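Local coordinates for protein TetR family transcriptional regulator (PDB 4ZA6) that represses transcription as a TetR-family regulator and probably controls the gene qsdA, and with it the degradation of quorum-sensing N-acyl-homoserine lactone signals, at residues E49-G52 with T53-E57; L79-F82 with G83-R87; A121-T124 with A125-Q129; S130-A134 with G135-I139; D175-A178 with L179-V183. All coordinates share one frame; numbering follows the deposited sequence.

Interaction 1: E49-G52 with T53-E57; sequences ELLG and TVLAE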
loop_
_atom_site.group_PDB
_atom_site.type_symbol
_atom_site.label_atom_id
_atom_site.label_comp_id
_atom_site.label_asym_id
_atom_site.label_seq_id
_atom_site.Cartn_x
_atom_site.Cartn_y
_atom_site.Cartn_z
ATOM N N GLU A 49 8.723 -6.222 -10.593
ATOM C CA GLU A 49 9.397 -5.060 -9.989
ATOM C C GLU A 49 8.677 -3.777 -10.386
ATOM O O GLU A 49 8.460 -2.908 -9.536
ATOM C CB GLU A 49 10.868 -4.972 -10.429
ATOM C CG GLU A 49 11.748 -6.068 -9.860
ATOM C CD GLU A 49 13.188 -5.938 -10.320
ATOM O OE1 GLU A 49 13.496 -6.386 -11.450
ATOM O OE2 GLU A 49 13.999 -5.353 -9.567
ATOM N N LEU A 50 8.288 -3.671 -11.683
ATOM C CA LEU A 50 7.560 -2.514 -12.202
ATOM C C LEU A 50 6.143 -2.441 -11.618
ATOM O O LEU A 50 5.721 -1.367 -11.223
ATOM C CB LEU A 50 7.533 -2.527 -13.736
ATOM C CG LEU A 50 6.789 -1.365 -14.395
ATOM C CD1 LEU A 50 7.328 0.016 -13.946
ATOM C CD2 LEU A 50 6.801 -1.508 -15.855
ATOM N N LEU A 51 5.425 -3.570 -11.528
ATOM C CA LEU A 51 4.074 -3.566 -10.948
ATOM C C LEU A 51 4.117 -3.156 -9.474
ATOM O O LEU A 51 3.289 -2.348 -9.049
ATOM C CB LEU A 51 3.332 -4.906 -11.164
ATOM C CG LEU A 51 1.886 -4.986 -10.638
ATOM C CD1 LEU A 51 0.975 -3.924 -11.295
ATOM C CD2 LEU A 51 1.327 -6.362 -10.811
ATOM N N GLY A 52 5.125 -3.626 -8.743
ATOM C CA GLY A 52 5.343 -3.246 -7.351
ATOM C C GLY A 52 5.534 -1.747 -7.189
ATOM O O GLY A 52 4.979 -1.154 -6.271
ATOM N N THR A 53 6.287 -1.114 -8.102
ATOM C CA THR A 53 6.536 0.343 -8.087
ATOM C C THR A 53 5.249 1.088 -8.331
ATOM O O THR A 53 4.982 2.063 -7.645
ATOM C CB THR A 53 7.590 0.683 -9.149
ATOM O OG1 THR A 53 8.772 -0.048 -8.837
ATOM C CG2 THR A 53 7.881 2.191 -9.246
ATOM N N VAL A 54 4.460 0.626 -9.325
ATOM C CA VAL A 54 3.180 1.193 -9.738
ATOM C C VAL A 54 2.213 1.160 -8.538
ATOM O O VAL A 54 1.603 2.174 -8.200
ATOM C CB VAL A 54 2.643 0.409 -10.980
ATOM C CG1 VAL A 54 1.134 0.601 -11.182
ATOM C CG2 VAL A 54 3.411 0.796 -12.251
ATOM N N LEU A 55 2.114 -0.001 -7.885
ATOM C CA LEU A 55 1.243 -0.216 -6.728
ATOM C C LEU A 55 1.719 0.530 -5.494
ATOM O O LEU A 55 0.884 0.993 -4.730
ATOM C CB LEU A 55 1.095 -1.714 -6.437
ATOM C CG LEU A 55 0.432 -2.536 -7.540
ATOM C CD1 LEU A 55 0.416 -4.027 -7.186
ATOM C CD2 LEU A 55 -0.957 -2.007 -7.854
ATOM N N ALA A 56 3.046 0.683 -5.322
ATOM C CA ALA A 56 3.616 1.442 -4.200
ATOM C C ALA A 56 3.271 2.930 -4.354
ATOM O O ALA A 56 2.925 3.572 -3.374
ATOM C CB ALA A 56 5.126 1.267 -4.175
ATOM N N GLU A 57 3.358 3.482 -5.582
ATOM C CA GLU A 57 3.016 4.893 -5.816
ATOM C C GLU A 57 1.508 5.131 -5.559
ATOM O O GLU A 57 1.156 6.145 -4.973
ATOM C CB GLU A 57 3.427 5.347 -7.237
ATOM C CG GLU A 57 4.935 5.474 -7.409
ATOM C CD GLU A 57 5.416 6.158 -8.673
ATOM O OE1 GLU A 57 4.569 6.627 -9.466
ATOM O OE2 GLU A 57 6.647 6.210 -8.880
#
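Leu51 and Leu55 meet one helical turn apart, and this is the tight side of the contact. CG of Leu51 lies 3.9 Å from CD1 of Leu55, the two side chains crossing at a slant. Leu51 reaches forward because its CG stands anti to the backbone N (chi1 -178°), while Leu55 holds its CG beside its own N, so that this carbon also sits 3.2 Å from the backbone O of Leu51. The amide of Leu55 donates to that same oxygen at 2.9 Å, nearly along the C=O axis. Leu50 and Val54 touch more lightly, CD1 to CG2 at 4.3 Å. Around this apolar face lie Val105 and Leu109, against Leu51, and Ala14, against Val54; a bound methylpentanediol, probably from the crystallisation liquor, approaches Leu55.

On the solvent side the outward side chain of Glu49 is loose, but its carbonyl is firmly held. The backbone O of Glu49 takes two bonds from Thr53: one from N at 3.2 Å and one from the hydroxyl OG1 at 3.0 Å, arriving from opposite faces of the carbonyl plane. The hydroxyl is placed for this by a chi1 of -59°, which sets OG1 beside the backbone N, and Ile11 touches the same side chain. A valine in place of Thr53 lacks the hydroxyl, which would probably leave Glu49 O with the amide bond alone and a methyl group against it.

This is a largely buried helical turn with one exposed edge, at Glu49, on helix 47-69, the long helix that in TetR-family regulators follows the helix-turn-helix and leads into the ligand-binding domain.

Interaction 2: L79-F82 with G83-R87; sequences LDVF and GRVMR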
loop_
_atom_site.group_PDB
_atom_site.type_symbol
_atom_site.label_atom_id
_atom_site.label_comp_id
_atom_site.label_asym_id
_atom_site.label_seq_id
_atom_site.Cartn_x
_atom_site.Cartn_y
_atom_site.Cartn_z
ATOM N N LEU A 79 -5.956 5.479 13.838
ATOM C CA LEU A 79 -7.010 4.520 13.558
ATOM C C LEU A 79 -7.873 4.976 12.390
ATOM O O LEU A 79 -8.185 4.169 11.514
ATOM C CB LEU A 79 -7.855 4.207 14.801
ATOM C CG LEU A 79 -7.229 3.226 15.800
ATOM C CD1 LEU A 79 -8.061 3.180 17.105
ATOM C CD2 LEU A 79 -7.190 1.814 15.251
ATOM N N ASP A 80 -8.202 6.255 12.340
ATOM C CA ASP A 80 -8.995 6.801 11.245
ATOM C C ASP A 80 -8.272 6.706 9.893
ATOM O O ASP A 80 -8.895 6.338 8.897
ATOM C CB ASP A 80 -9.399 8.246 11.539
ATOM C CG ASP A 80 -10.485 8.772 10.626
ATOM O OD1 ASP A 80 -11.244 7.949 10.060
ATOM O OD2 ASP A 80 -10.636 9.985 10.546
ATOM N N VAL A 81 -6.980 7.061 9.847
ATOM C CA VAL A 81 -6.180 6.996 8.598
ATOM C C VAL A 81 -6.196 5.550 8.071
ATOM O O VAL A 81 -6.510 5.344 6.901
ATOM C CB VAL A 81 -4.723 7.489 8.816
ATOM C CG1 VAL A 81 -3.816 7.109 7.646
ATOM C CG2 VAL A 81 -4.681 8.998 9.067
ATOM N N PHE A 82 -5.904 4.560 8.946
ATOM C CA PHE A 82 -5.855 3.134 8.559
ATOM C C PHE A 82 -7.165 2.583 8.092
ATOM O O PHE A 82 -7.177 1.817 7.133
ATOM C CB PHE A 82 -5.251 2.254 9.670
ATOM C CG PHE A 82 -3.755 2.170 9.526
ATOM C CD1 PHE A 82 -3.170 1.161 8.765
ATOM C CD2 PHE A 82 -2.932 3.131 10.098
ATOM C CE1 PHE A 82 -1.790 1.110 8.588
ATOM C CE2 PHE A 82 -1.551 3.094 9.897
ATOM C CZ PHE A 82 -0.992 2.079 9.149
ATOM N N GLY A 83 -8.251 2.954 8.771
ATOM C CA GLY A 83 -9.593 2.545 8.386
ATOM C C GLY A 83 -9.921 3.057 6.995
ATOM O O GLY A 83 -10.391 2.295 6.147
ATOM N N ARG A 84 -9.617 4.354 6.736
ATOM C CA ARG A 84 -9.823 5.024 5.448
ATOM C C ARG A 84 -9.022 4.359 4.334
ATOM O O ARG A 84 -9.586 4.082 3.261
ATOM C CB ARG A 84 -9.448 6.507 5.539
ATOM C CG ARG A 84 -10.515 7.367 6.186
ATOM C CD ARG A 84 -10.042 8.794 6.370
ATOM N NE ARG A 84 -11.045 9.576 7.089
ATOM C CZ ARG A 84 -12.034 10.234 6.502
ATOM N NH1 ARG A 84 -12.159 10.216 5.181
ATOM N NH2 ARG A 84 -12.909 10.912 7.231
ATOM N N VAL A 85 -7.704 4.133 4.568
ATOM C CA VAL A 85 -6.811 3.498 3.600
ATOM C C VAL A 85 -7.356 2.082 3.273
ATOM O O VAL A 85 -7.544 1.758 2.110
ATOM C CB VAL A 85 -5.335 3.452 4.103
ATOM C CG1 VAL A 85 -4.475 2.541 3.219
ATOM C CG2 VAL A 85 -4.727 4.844 4.151
ATOM N N MET A 86 -7.652 1.269 4.298
ATOM C CA MET A 86 -8.134 -0.102 4.076
ATOM C C MET A 86 -9.446 -0.197 3.305
ATOM O O MET A 86 -9.573 -1.045 2.421
ATOM C CB MET A 86 -8.187 -0.891 5.377
ATOM C CG MET A 86 -6.819 -1.170 5.923
ATOM S SD MET A 86 -6.865 -2.349 7.280
ATOM C CE MET A 86 -7.299 -1.264 8.664
ATOM N N ARG A 87 -10.403 0.682 3.618
ATOM C CA ARG A 87 -11.688 0.709 2.930
ATOM C C ARG A 87 -11.552 1.228 1.512
ATOM O O ARG A 87 -12.274 0.759 0.637
ATOM C CB ARG A 87 -12.737 1.475 3.743
ATOM C CG ARG A 87 -13.146 0.701 4.980
ATOM C CD ARG A 87 -14.282 1.345 5.750
ATOM N NE ARG A 87 -13.760 2.148 6.851
ATOM C CZ ARG A 87 -13.747 1.773 8.127
ATOM N NH1 ARG A 87 -14.293 0.624 8.497
ATOM N NH2 ARG A 87 -13.222 2.565 9.047
HETATM O O HOH W 1 -13.644 10.750 10.180
#
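OD2 of Asp80 is gripped from two directions: Ser71 N bonds to it, as the stronger partner of the aspartate, and a water donates to it at 3.1 Å. That water in turn accepts from NH2 of Arg84 at 3.0 Å, so a solvent-mediated path joins the two charges. The direct path is weaker: OD1 of Asp80 faces NE of Arg84 at 3.4 Å, a salt bridge whose hydrogen bond is weak, with an N-H...O angle of 136°. Carboxylate and guanidinium planes are 66° apart, far from the flat, paired geometry of a two-bond ion pair. Asp80 carries its CG anti to the backbone N (chi1 -166°), which swings the acid forward along the helix; Arg84 runs extended from CG to NE, and its CG passes over the backbone O of Asp80. A methionine in place of Arg84 removes the guanidinium, which would probably leave Asp80 without its charged mate on this helix and break the water link.

The other flank is apolar. Met86 folds back at its thioether, bringing CE to 4.2 Å from CB of Phe82 and to 3.4 Å from the backbone O of Phe82, which also accepts the amide of Met86. Val81 CG1 and Val85 CG2 touch at 4.3 Å.

Helix 74-90 is thus enclosed on several flanks. Arg84 and Val85 rest on Ala66 of helix 47-69, Phe82 and Met86 face Ile177 and Leu174 of helix 170-181, and Val81 packs on Ile127 of helix 115-133.

Interaction 3: A121-T124 with A125-Q129; sequences ASIT and AEILQ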
loop_
_atom_site.group_PDB
_atom_site.type_symbol
_atom_site.label_atom_id
_atom_site.label_comp_id
_atom_site.label_asym_id
_atom_site.label_seq_id
_atom_site.Cartn_x
_atom_site.Cartn_y
_atom_site.Cartn_z
ATOM N N ALA A 121 5.098 1.185 5.401
ATOM C CA ALA A 121 5.870 1.290 6.665
ATOM C C ALA A 121 6.530 2.683 6.865
ATOM O O ALA A 121 6.486 3.220 7.969
ATOM C CB ALA A 121 6.928 0.195 6.722
ATOM N N SER A 122 7.105 3.271 5.808
ATOM C CA SER A 122 7.741 4.599 5.905
ATOM C C SER A 122 6.714 5.727 6.052
ATOM O O SER A 122 6.969 6.673 6.791
ATOM C CB SER A 122 8.695 4.844 4.734
ATOM O OG SER A 122 7.966 4.979 3.529
ATOM N N ILE A 123 5.551 5.631 5.386
ATOM C CA ILE A 123 4.485 6.635 5.578
ATOM C C ILE A 123 3.884 6.441 6.966
ATOM O O ILE A 123 3.661 7.436 7.664
ATOM C CB ILE A 123 3.398 6.601 4.471
ATOM C CG1 ILE A 123 4.008 6.945 3.080
ATOM C CG2 ILE A 123 2.244 7.571 4.826
ATOM C CD1 ILE A 123 3.079 6.697 1.897
ATOM N N THR A 124 3.677 5.164 7.412
ATOM C CA THR A 124 3.168 4.932 8.779
ATOM C C THR A 124 4.132 5.527 9.838
ATOM O O THR A 124 3.680 6.196 10.753
ATOM C CB THR A 124 2.836 3.458 9.054
ATOM O OG1 THR A 124 1.938 2.988 8.047
ATOM C CG2 THR A 124 2.208 3.251 10.457
ATOM N N ALA A 125 5.457 5.300 9.668
ATOM C CA ALA A 125 6.525 5.812 10.533
ATOM C C ALA A 125 6.444 7.359 10.640
ATOM O O ALA A 125 6.605 7.913 11.718
ATOM C CB ALA A 125 7.889 5.391 9.968
ATOM N N GLU A 126 6.185 8.027 9.521
ATOM C CA GLU A 126 6.038 9.486 9.413
ATOM C C GLU A 126 4.796 9.960 10.213
ATOM O O GLU A 126 4.870 10.957 10.950
ATOM C CB GLU A 126 5.951 9.872 7.931
ATOM C CG GLU A 126 5.764 11.357 7.668
ATOM C CD GLU A 126 5.176 11.669 6.307
ATOM O OE1 GLU A 126 5.424 10.904 5.345
ATOM O OE2 GLU A 126 4.487 12.705 6.200
ATOM N N ILE A 127 3.675 9.238 10.075
ATOM C CA ILE A 127 2.421 9.500 10.800
ATOM C C ILE A 127 2.689 9.381 12.317
ATOM O O ILE A 127 2.286 10.255 13.090
ATOM C CB ILE A 127 1.274 8.556 10.342
ATOM C CG1 ILE A 127 0.762 8.939 8.942
ATOM C CG2 ILE A 127 0.110 8.570 11.352
ATOM C CD1 ILE A 127 0.203 7.745 8.115
ATOM N N LEU A 128 3.377 8.310 12.726
ATOM C CA LEU A 128 3.729 8.068 14.123
ATOM C C LEU A 128 4.623 9.160 14.674
ATOM O O LEU A 128 4.343 9.682 15.758
ATOM C CB LEU A 128 4.384 6.689 14.314
ATOM C CG LEU A 128 3.497 5.480 14.031
ATOM C CD1 LEU A 128 4.286 4.191 14.096
ATOM C CD2 LEU A 128 2.297 5.430 14.966
ATOM N N GLN A 129 5.658 9.554 13.912
ATOM C CA GLN A 129 6.598 10.589 14.338
ATOM C C GLN A 129 5.900 11.930 14.492
ATOM O O GLN A 129 6.160 12.613 15.472
ATOM C CB GLN A 129 7.793 10.690 13.377
ATOM C CG GLN A 129 8.888 11.672 13.832
ATOM C CD GLN A 129 9.584 11.243 15.104
ATOM O OE1 GLN A 129 9.436 11.857 16.168
ATOM N NE2 GLN A 129 10.360 10.176 15.022
#
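Ile123 and Ile127 provide the apolar contact between side chains: CG2 of Ile123 lies 3.9 Å from CD1 of Ile127, one turn further along. Ile123 presents this methyl because its CG2 is the branch anti to the backbone N, whereas Ile127 sends its CG1 arm back beside its own N (chi1 -73°), so CD1 also comes within 3.5 Å of the backbone O of Ile123. Beside them, CG of Leu128 lies 3.4 Å from the backbone O of Thr124, and the methyl CG2 of Thr124 approaches CD1 of Leu128 at 4.3 Å.

The backbone bonds are regular i to i+4 ones. Leu128 N reaches Thr124 O at 2.9 Å and Ile127 N reaches Ile123 O at 3.0 Å, while Glu126 N to Ser122 O, at 3.1 Å, is more bent, with an N-H...O angle of 149°.

Polar side chains look back along the helix or outward from it. Thr124 turns OG1 to the backbone O of Ser120, and Ser122 turns OG to that of Ile119, so each hydroxyl is satisfied by its own helix. Glu126 extends away from the axis to a salt bridge with Arg64 of helix 47-69. Met67 of that helix lies against both isoleucines, and Leu150 of helix 143-158 touches Thr124.

Chemically, then, the buried flank is held by branched aliphatic contacts and carries a threonine hydroxyl that the backbone pays for, while the charge of Glu126 is kept on the exposed flank, where it is answered from outside this turn, by Arg64.

Interaction 4: S130-A134 with G135-I139; sequences SQVDA and GQLTI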
loop_
_atom_site.group_PDB
_atom_site.type_symbol
_atom_site.label_atom_id
_atom_site.label_comp_id
_atom_site.label_asym_id
_atom_site.label_seq_id
_atom_site.Cartn_x
_atom_site.Cartn_y
_atom_site.Cartn_z
ATOM N N SER A 130 5.009 12.298 13.557
ATOM C CA SER A 130 4.282 13.572 13.644
ATOM C C SER A 130 3.378 13.598 14.866
ATOM O O SER A 130 3.324 14.619 15.544
ATOM C CB SER A 130 3.534 13.899 12.350
ATOM O OG SER A 130 2.468 13.004 12.074
ATOM N N GLN A 131 2.722 12.471 15.188
ATOM C CA GLN A 131 1.875 12.375 16.386
ATOM C C GLN A 131 2.684 12.475 17.679
ATOM O O GLN A 131 2.210 13.068 18.636
ATOM C CB GLN A 131 0.974 11.118 16.355
ATOM C CG GLN A 131 -0.136 11.187 15.290
ATOM C CD GLN A 131 -1.005 12.420 15.402
ATOM O OE1 GLN A 131 -1.502 12.760 16.473
ATOM N NE2 GLN A 131 -1.198 13.127 14.309
ATOM N N VAL A 132 3.916 11.925 17.695
ATOM C CA VAL A 132 4.855 11.993 18.831
ATOM C C VAL A 132 5.348 13.435 18.946
ATOM O O VAL A 132 5.376 13.985 20.048
ATOM C CB VAL A 132 6.031 10.977 18.700
ATOM C CG1 VAL A 132 7.180 11.299 19.670
ATOM C CG2 VAL A 132 5.534 9.556 18.910
ATOM N N ASP A 133 5.663 14.063 17.800
ATOM C CA ASP A 133 6.120 15.449 17.718
ATOM C C ASP A 133 5.062 16.442 18.210
ATOM O O ASP A 133 5.407 17.456 18.836
ATOM C CB ASP A 133 6.584 15.783 16.290
ATOM C CG ASP A 133 7.925 15.170 15.898
ATOM O OD1 ASP A 133 8.647 14.680 16.801
ATOM O OD2 ASP A 133 8.251 15.185 14.696
ATOM N N ALA A 134 3.775 16.117 17.978
ATOM C CA ALA A 134 2.625 16.924 18.388
ATOM C C ALA A 134 2.245 16.715 19.872
ATOM O O ALA A 134 1.287 17.319 20.349
ATOM C CB ALA A 134 1.439 16.585 17.502
ATOM N N GLY A 135 2.971 15.846 20.571
ATOM C CA GLY A 135 2.685 15.503 21.968
ATOM C C GLY A 135 1.387 14.733 22.124
ATOM O O GLY A 135 0.775 14.755 23.191
ATOM N N GLN A 136 0.971 14.022 21.068
ATOM C CA GLN A 136 -0.296 13.276 21.013
ATOM C C GLN A 136 -0.142 11.764 21.110
ATOM O O GLN A 136 -1.144 11.043 21.180
ATOM C CB GLN A 136 -1.054 13.610 19.710
ATOM C CG GLN A 136 -1.269 15.112 19.442
ATOM C CD GLN A 136 -2.296 15.790 20.318
ATOM O OE1 GLN A 136 -2.567 15.394 21.449
ATOM N NE2 GLN A 136 -2.863 16.873 19.820
ATOM N N LEU A 137 1.099 11.280 21.091
ATOM C CA LEU A 137 1.336 9.844 21.138
ATOM C C LEU A 137 2.547 9.474 21.984
ATOM O O LEU A 137 3.627 10.038 21.820
ATOM C CB LEU A 137 1.470 9.293 19.686
ATOM C CG LEU A 137 1.632 7.768 19.502
ATOM C CD1 LEU A 137 0.361 7.015 19.843
ATOM C CD2 LEU A 137 2.048 7.453 18.086
ATOM N N THR A 138 2.380 8.477 22.823
ATOM C CA THR A 138 3.461 7.956 23.644
ATOM C C THR A 138 3.829 6.556 23.115
ATOM O O THR A 138 2.979 5.667 23.073
ATOM C CB THR A 138 3.076 7.987 25.135
ATOM O OG1 THR A 138 2.718 9.323 25.466
ATOM C CG2 THR A 138 4.219 7.550 26.045
ATOM N N ILE A 139 5.077 6.398 22.644
ATOM C CA ILE A 139 5.555 5.122 22.126
ATOM C C ILE A 139 6.842 4.709 22.797
ATOM O O ILE A 139 7.586 5.575 23.270
ATOM C CB ILE A 139 5.647 5.080 20.574
ATOM C CG1 ILE A 139 6.632 6.133 20.009
ATOM C CG2 ILE A 139 4.251 5.148 19.949
ATOM C CD1 ILE A 139 6.849 6.076 18.440
#
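Gln136 N donates to the backbone O of Gln131 at 2.9 Å, almost straight on to the carbonyl, and Gly135 N donates to the O of Val132 at 3.1 Å. The second bond is quite different in shape: its C=O...N angle is only 114°, and the amide stands above the carbonyl plane. Together they close off the last turn of helix 115-133.

Around the two bonds comes a layer of side chains, apolar on the Val132 flank and mixed on the flank of Gln131 and Gln136. Val132 CG2 meets CD1 of Ile139 at 3.7 Å, the side chains crossing at about a right angle, and the same methyl lies 4.1 Å from CB of Leu137. On the mixed flank CB of Gln131 touches CB of Leu137 at 3.8 Å. CG of Gln136 rests on CB of Ala134 at 3.6 Å. OE1 of Gln131 passes 3.4 Å from CB of Gln136, and the two amide planes are only 12° from parallel.

What positions these groups lies further out. Gln131 bends at its second torsion, and its OE1 takes a hydrogen bond from Gly74 N at the start of helix 74-90, where Pro75 and Ile78 back Leu137. Gly135 itself turns the chain with a phi of 68°, a conformation that favours glycine. Positive phi and paired bonds back into the last turn define a Schellman motif, the classic C-terminal cap of an alpha-helix.

Interaction 5: D175-A178 with L179-V183; sequences DLIA and LLLGV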
loop_
_atom_site.group_PDB
_atom_site.type_symbol
_atom_site.label_atom_id
_atom_site.label_comp_id
_atom_site.label_asym_id
_atom_site.label_seq_id
_atom_site.Cartn_x
_atom_site.Cartn_y
_atom_site.Cartn_z
ATOM N N ASP A 175 -8.278 -3.544 15.346
ATOM C CA ASP A 175 -8.129 -4.033 16.720
ATOM C C ASP A 175 -6.650 -4.257 17.016
ATOM O O ASP A 175 -6.185 -3.920 18.109
ATOM C CB ASP A 175 -8.912 -5.339 16.911
ATOM C CG ASP A 175 -10.420 -5.208 16.952
ATOM O OD1 ASP A 175 -10.906 -4.145 17.364
ATOM O OD2 ASP A 175 -11.112 -6.209 16.636
ATOM N N LEU A 176 -5.908 -4.788 16.025
ATOM C CA LEU A 176 -4.454 -5.035 16.113
ATOM C C LEU A 176 -3.650 -3.728 16.178
ATOM O O LEU A 176 -2.692 -3.645 16.948
ATOM C CB LEU A 176 -3.981 -5.911 14.955
ATOM C CG LEU A 176 -4.337 -7.404 15.073
ATOM C CD1 LEU A 176 -4.186 -8.095 13.730
ATOM C CD2 LEU A 176 -3.456 -8.120 16.124
ATOM N N ILE A 177 -4.064 -2.699 15.407
ATOM C CA ILE A 177 -3.441 -1.361 15.446
ATOM C C ILE A 177 -3.636 -0.764 16.836
ATOM O O ILE A 177 -2.661 -0.297 17.434
ATOM C CB ILE A 177 -3.974 -0.429 14.339
ATOM C CG1 ILE A 177 -3.643 -0.981 12.960
ATOM C CG2 ILE A 177 -3.438 1.005 14.507
ATOM C CD1 ILE A 177 -4.564 -0.451 11.880
ATOM N N ALA A 178 -4.893 -0.798 17.353
ATOM C CA ALA A 178 -5.238 -0.309 18.701
ATOM C C ALA A 178 -4.339 -0.977 19.753
ATOM O O ALA A 178 -3.681 -0.284 20.514
ATOM C CB ALA A 178 -6.691 -0.618 19.015
ATOM N N LEU A 179 -4.267 -2.327 19.737
ATOM C CA LEU A 179 -3.430 -3.128 20.639
ATOM C C LEU A 179 -1.972 -2.745 20.532
ATOM O O LEU A 179 -1.317 -2.595 21.550
ATOM C CB LEU A 179 -3.617 -4.622 20.326
ATOM C CG LEU A 179 -2.785 -5.619 21.112
ATOM C CD1 LEU A 179 -3.292 -5.766 22.569
ATOM C CD2 LEU A 179 -2.763 -6.956 20.401
ATOM N N LEU A 180 -1.461 -2.540 19.310
ATOM C CA LEU A 180 -0.080 -2.113 19.125
ATOM C C LEU A 180 0.163 -0.702 19.701
ATOM O O LEU A 180 1.235 -0.439 20.233
ATOM C CB LEU A 180 0.306 -2.148 17.643
ATOM C CG LEU A 180 1.712 -2.666 17.401
ATOM C CD1 LEU A 180 1.694 -4.107 16.976
ATOM C CD2 LEU A 180 2.467 -1.797 16.403
ATOM N N LEU A 181 -0.839 0.179 19.626
ATOM C CA LEU A 181 -0.741 1.552 20.133
ATOM C C LEU A 181 -1.024 1.658 21.649
ATOM O O LEU A 181 -0.927 2.744 22.221
ATOM C CB LEU A 181 -1.713 2.469 19.369
ATOM C CG LEU A 181 -1.560 2.620 17.855
ATOM C CD1 LEU A 181 -2.665 3.501 17.288
ATOM C CD2 LEU A 181 -0.182 3.117 17.451
ATOM N N GLY A 182 -1.431 0.558 22.270
ATOM C CA GLY A 182 -1.756 0.539 23.685
ATOM C C GLY A 182 -3.114 1.147 24.009
ATOM O O GLY A 182 -3.305 1.637 25.120
ATOM N N VAL A 183 -4.064 1.133 23.052
ATOM C CA VAL A 183 -5.426 1.674 23.274
ATOM C C VAL A 183 -6.510 0.603 23.146
ATOM O O VAL A 183 -6.268 -0.455 22.593
ATOM C CB VAL A 183 -5.773 2.936 22.439
ATOM C CG1 VAL A 183 -4.869 4.101 22.805
ATOM C CG2 VAL A 183 -5.762 2.654 20.940
#
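A Schellman motif ends helix 170-181, and Ala178 and Val183 meet across it. Gly182 leaves the helix with a phi of 77°, favourable to glycine, and turns the chain back so that Val183 N reaches the O of Ala178 at 2.9 Å. The N-H...O angle is a straight 168°, yet the amide stands 42° out of the carbonyl plane, off the lone pairs. The second bond back into the last turn runs from Gly182 N to Leu179 O, at 3.2 Å. An apolar contact spans the same turn: CB of Ala178 lies 3.9 Å from CG2 of Val183. That methyl occupies the crowded position between backbone N and carbonyl carbon, from which it also lies 3.6 Å from the O of Ala178.

One turn earlier Ile177 and Leu181 lie side by side and point the same way. Ile177 CG2, the branch anti to its backbone N, comes 3.8 Å from CD1 of Leu181. Leu181 keeps CG beside its own N, which brings CG to 3.1 Å from the O of Ile177, a close fit; the amide of Leu181 bonds to this oxygen as well, at 2.9 Å. Over on the outer flank Leu176 and Leu179 are looser, their CD2 methyls 4.5 Å apart.

Asp175 heads the segment with a salt bridge to Arg185, beyond the turn, so a charged link runs back from the tail to the helix. Ile177 faces Cys154 of helix 143-158, and Leu180 packs on Leu150 and Ile153 there. On helix 74-90, Leu79 receives Ile177, while Pro75 lies against both Leu181 and Val183.

How the interactions relate
Along the chain the five contacts come strictly in series: each is a local turn, and none nests in or crosses another. Interaction 1 sits apart on helix 47-69, its nearest atoms about 6 Å from those of interaction 3. Interaction 2, on helix 74-90, is the meeting point: Phe82 CZ lies 3.3 Å from Thr124 OG1 of interaction 3, and Phe82 CB 3.6 Å from Ile177 CD1 of interaction 5. Interactions 3 and 4 share helix 115-133, joined by Leu128 CD2 and Leu137 CD2 at 3.7 Å. Leu128 also touches Leu181, so interactions 2, 3 and 5 tie three helices of the C-terminal domain together, while interactions 4 and 5 end their helices.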